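Local structure of putative alpha-L-fucosidase (Bacteroides thetaiotaomicron, 3EYP) at residues T197-P202 with A228-A233. The protein probably hydrolyses alpha-L-fucosyl linkages in fucose-containing glycans. Sequence-based numbering, arbitrary orientation.
Sequences TKNSYP and AIRDEA
Tyr201 and the aliphatic stem of Arg230 run alongside each other in the same direction, CD approaching Tyr201 CE2 obliquely at 3.6 Å, with ring and guanidinium planes 84° apart. With chi1 at -166°, Arg230 CG stands opposite its own backbone N, which carries the chain out along the tyrosine. Ile229 adds its CG2 methyl, 3.5 Å from Tyr201 CB. A bend at chi3 (71°) turns the guanidinium back to Asp231, where NE meets OD1 from above the carboxylate plane and NH1 meets OD2 on its syn side; an alanine in place of Arg230 would probably uncover this flank of the tyrosine and leave Asp231 without its salt-bridge mate.

Polar contacts use mostly backbone and water. Lys198 N makes a weak hydrogen bond to Ile229 O (3.2 Å), while Arg230 CA gives a CA-H...O contact to Lys198 O. One water links Lys198 N to Glu232 OE2; another joins Asn199 OD1 to Arg230 O, while Asn199 ND2 bonds Leu173 O. Lys198 NZ, held by Asp171 and Gly167 O, stays 4.3 Å from Glu232 OE1.

Both segments belong to the long excursion after parallel strand 193-195, consistent with a TIM-barrel glycosidase; a glycerol, probably from crystallisation, hydrogen-bonds Glu232 OE2 and may mark a pocket.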
ATOM      1  N   THR A 197     -10.742  -7.155  -6.732  1.00 43.32           N
ATOM      2  CA  THR A 197     -11.765  -7.462  -5.751  1.00 43.23           C
ATOM      3  C   THR A 197     -12.800  -8.372  -6.388  1.00 43.27           C
ATOM      4  O   THR A 197     -12.965  -8.440  -7.611  1.00 43.50           O
ATOM      5  CB  THR A 197     -12.468  -6.189  -5.322  1.00 44.38           C
ATOM      6  OG1 THR A 197     -12.856  -5.456  -6.518  1.00 46.58           O
ATOM      7  CG2 THR A 197     -11.540  -5.339  -4.410  1.00 42.84           C
ATOM      8  N   LYS A 198     -13.478  -9.073  -5.517  1.00 44.06           N
ATOM      9  CA  LYS A 198     -14.636  -9.880  -5.891  1.00 43.78           C
ATOM     10  C   LYS A 198     -14.325 -10.807  -7.053  1.00 43.75           C
ATOM     11  O   LYS A 198     -13.380 -11.656  -6.972  1.00 43.60           O
ATOM     12  CB  LYS A 198     -15.847  -8.961  -6.087  1.00 44.23           C
ATOM     13  CG  LYS A 198     -16.431  -8.514  -4.768  1.00 45.98           C
ATOM     14  CD  LYS A 198     -17.501  -7.383  -4.900  1.00 46.19           C
ATOM     15  CE  LYS A 198     -17.896  -6.796  -3.597  1.00 47.69           C
ATOM     16  NZ  LYS A 198     -18.898  -5.736  -3.843  1.00 43.99           N
ATOM     17  N   ASN A 199     -15.082 -10.700  -8.149  1.00 42.97           N
ATOM     18  CA  ASN A 199     -14.952 -11.718  -9.203  1.00 43.35           C
ATOM     19  C   ASN A 199     -13.702 -11.646 -10.050  1.00 41.97           C
ATOM     20  O   ASN A 199     -13.480 -12.494 -10.884  1.00 43.71           O
ATOM     21  CB  ASN A 199     -16.219 -11.827 -10.055  1.00 44.50           C
ATOM     22  CG  ASN A 199     -17.417 -12.254  -9.220  1.00 47.01           C
ATOM     23  OD1 ASN A 199     -17.293 -13.132  -8.345  1.00 45.28           O
ATOM     24  ND2 ASN A 199     -18.575 -11.612  -9.453  1.00 44.97           N
ATOM     25  N   SER A 200     -12.864 -10.663  -9.756  1.00 41.96           N
ATOM     26  CA  SER A 200     -11.534 -10.522 -10.426  1.00 42.48           C
ATOM     27  C   SER A 200     -10.443 -11.301  -9.741  1.00 42.02           C
ATOM     28  O   SER A 200      -9.271 -11.199 -10.118  1.00 41.51           O
ATOM     29  CB  SER A 200     -11.078  -9.069 -10.475  1.00 41.93           C
ATOM     30  OG  SER A 200     -10.802  -8.540  -9.169  1.00 40.80           O
ATOM     31  N   TYR A 201     -10.846 -12.032  -8.702  1.00 41.79           N
ATOM     32  CA  TYR A 201      -9.897 -12.716  -7.785  1.00 43.40           C
ATOM     33  C   TYR A 201      -8.766 -13.518  -8.440  1.00 43.71           C
ATOM     34  O   TYR A 201      -7.661 -13.503  -7.937  1.00 45.28           O
ATOM     35  CB  TYR A 201     -10.617 -13.562  -6.702  1.00 43.02           C
ATOM     36  CG  TYR A 201     -11.326 -14.744  -7.288  1.00 42.88           C
ATOM     37  CD1 TYR A 201     -10.683 -15.972  -7.398  1.00 42.18           C
ATOM     38  CD2 TYR A 201     -12.585 -14.622  -7.831  1.00 45.03           C
ATOM     39  CE1 TYR A 201     -11.303 -17.037  -7.952  1.00 45.14           C
ATOM     40  CE2 TYR A 201     -13.230 -15.713  -8.398  1.00 46.03           C
ATOM     41  CZ  TYR A 201     -12.582 -16.916  -8.448  1.00 47.17           C
ATOM     42  OH  TYR A 201     -13.212 -18.008  -9.029  1.00 48.20           O
ATOM     43  N   PRO A 202      -8.992 -14.124  -9.609  1.00 44.17           N
ATOM     44  CA  PRO A 202      -7.881 -14.870 -10.182  1.00 43.57           C
ATOM     45  C   PRO A 202      -6.838 -14.027 -10.857  1.00 43.69           C
ATOM     46  O   PRO A 202      -5.801 -14.537 -11.264  1.00 41.73           O
ATOM     47  CB  PRO A 202      -8.537 -15.739 -11.260  1.00 44.83           C
ATOM     48  CG  PRO A 202      -9.912 -15.367 -11.346  1.00 44.32           C
ATOM     49  CD  PRO A 202     -10.274 -14.409 -10.269  1.00 43.09           C
ATOM     50  N   ALA A 228     -11.552 -15.614  -0.464  1.00 42.90           N
ATOM     51  CA  ALA A 228     -11.753 -14.492   0.440  1.00 42.93           C
ATOM     52  C   ALA A 228     -11.967 -13.244  -0.377  1.00 43.50           C
ATOM     53  O   ALA A 228     -12.748 -12.411  -0.022  1.00 43.17           O
ATOM     54  CB  ALA A 228     -10.593 -14.298   1.429  1.00 42.65           C
ATOM     55  N   ILE A 229     -11.227 -13.115  -1.472  1.00 43.09           N
ATOM     56  CA  ILE A 229     -11.365 -11.952  -2.314  1.00 43.67           C
ATOM     57  C   ILE A 229     -12.746 -11.977  -2.950  1.00 43.97           C
ATOM     58  O   ILE A 229     -13.486 -10.983  -2.970  1.00 44.46           O
ATOM     59  CB  ILE A 229     -10.238 -11.881  -3.374  1.00 42.99           C
ATOM     60  CG1 ILE A 229      -8.923 -11.623  -2.623  1.00 44.40           C
ATOM     61  CG2 ILE A 229     -10.584 -10.805  -4.468  1.00 43.94           C
ATOM     62  CD1 ILE A 229      -7.637 -11.854  -3.422  1.00 45.39           C
ATOM     63  N   ARG A 230     -13.077 -13.163  -3.418  1.00 45.19           N
ATOM     64  CA  ARG A 230     -14.315 -13.395  -4.162  1.00 46.43           C
ATOM     65  C   ARG A 230     -15.525 -13.038  -3.311  1.00 47.57           C
ATOM     66  O   ARG A 230     -16.365 -12.263  -3.715  1.00 47.45           O
ATOM     67  CB  ARG A 230     -14.445 -14.831  -4.658  1.00 45.48           C
ATOM     68  CG  ARG A 230     -15.564 -14.988  -5.708  1.00 45.85           C
ATOM     69  CD  ARG A 230     -15.819 -16.417  -5.951  1.00 47.07           C
ATOM     70  NE  ARG A 230     -16.487 -17.041  -4.801  1.00 48.92           N
ATOM     71  CZ  ARG A 230     -16.639 -18.354  -4.667  1.00 53.02           C
ATOM     72  NH1 ARG A 230     -17.244 -18.851  -3.614  1.00 50.35           N
ATOM     73  NH2 ARG A 230     -16.191 -19.166  -5.626  1.00 55.46           N
ATOM     74  N   ASP A 231     -15.564 -13.637  -2.138  1.00 48.50           N
ATOM     75  CA  ASP A 231     -16.653 -13.454  -1.160  1.00 49.83           C
ATOM     76  C   ASP A 231     -16.329 -12.432  -0.074  1.00 50.36           C
ATOM     77  O   ASP A 231     -16.582 -12.593   1.109  1.00 52.31           O
ATOM     78  CB  ASP A 231     -17.017 -14.806  -0.538  1.00 49.11           C
ATOM     79  CG  ASP A 231     -17.530 -15.809  -1.570  1.00 51.24           C
ATOM     80  OD1 ASP A 231     -17.917 -15.434  -2.690  1.00 47.27           O
ATOM     81  OD2 ASP A 231     -17.520 -17.018  -1.269  1.00 53.59           O
ATOM     82  N   GLU A 232     -15.744 -11.359  -0.541  1.00 52.28           N
ATOM     83  CA  GLU A 232     -15.312 -10.192   0.271  1.00 52.21           C
ATOM     84  C   GLU A 232     -16.032 -10.036   1.634  1.00 52.35           C
ATOM     85  O   GLU A 232     -15.463 -10.180   2.734  1.00 51.55           O
ATOM     86  CB  GLU A 232     -15.524  -8.923  -0.579  1.00 52.72           C
ATOM     87  CG  GLU A 232     -14.567  -7.799  -0.285  1.00 55.15           C
ATOM     88  CD  GLU A 232     -14.801  -6.554  -1.142  1.00 53.82           C
ATOM     89  OE1 GLU A 232     -15.763  -5.806  -0.837  1.00 52.18           O
ATOM     90  OE2 GLU A 232     -13.971  -6.304  -2.056  1.00 54.15           O
ATOM     91  N   ALA A 233     -17.316  -9.732   1.555  1.00 52.66           N
ATOM     92  CA  ALA A 233     -18.048  -9.290   2.741  1.00 52.79           C
ATOM     93  C   ALA A 233     -18.166 -10.341   3.838  1.00 52.48           C
ATOM     94  O   ALA A 233     -18.485 -10.043   5.001  1.00 52.99           O
ATOM     95  CB  ALA A 233     -19.463  -8.763   2.347  1.00 54.22           C
TER
HETATM   96  O   HOH W   1     -12.374  -8.466  -2.639  1.00 41.49           O
HETATM   97  O   HOH W   2     -18.076 -12.308  -5.767  1.00 60.05           O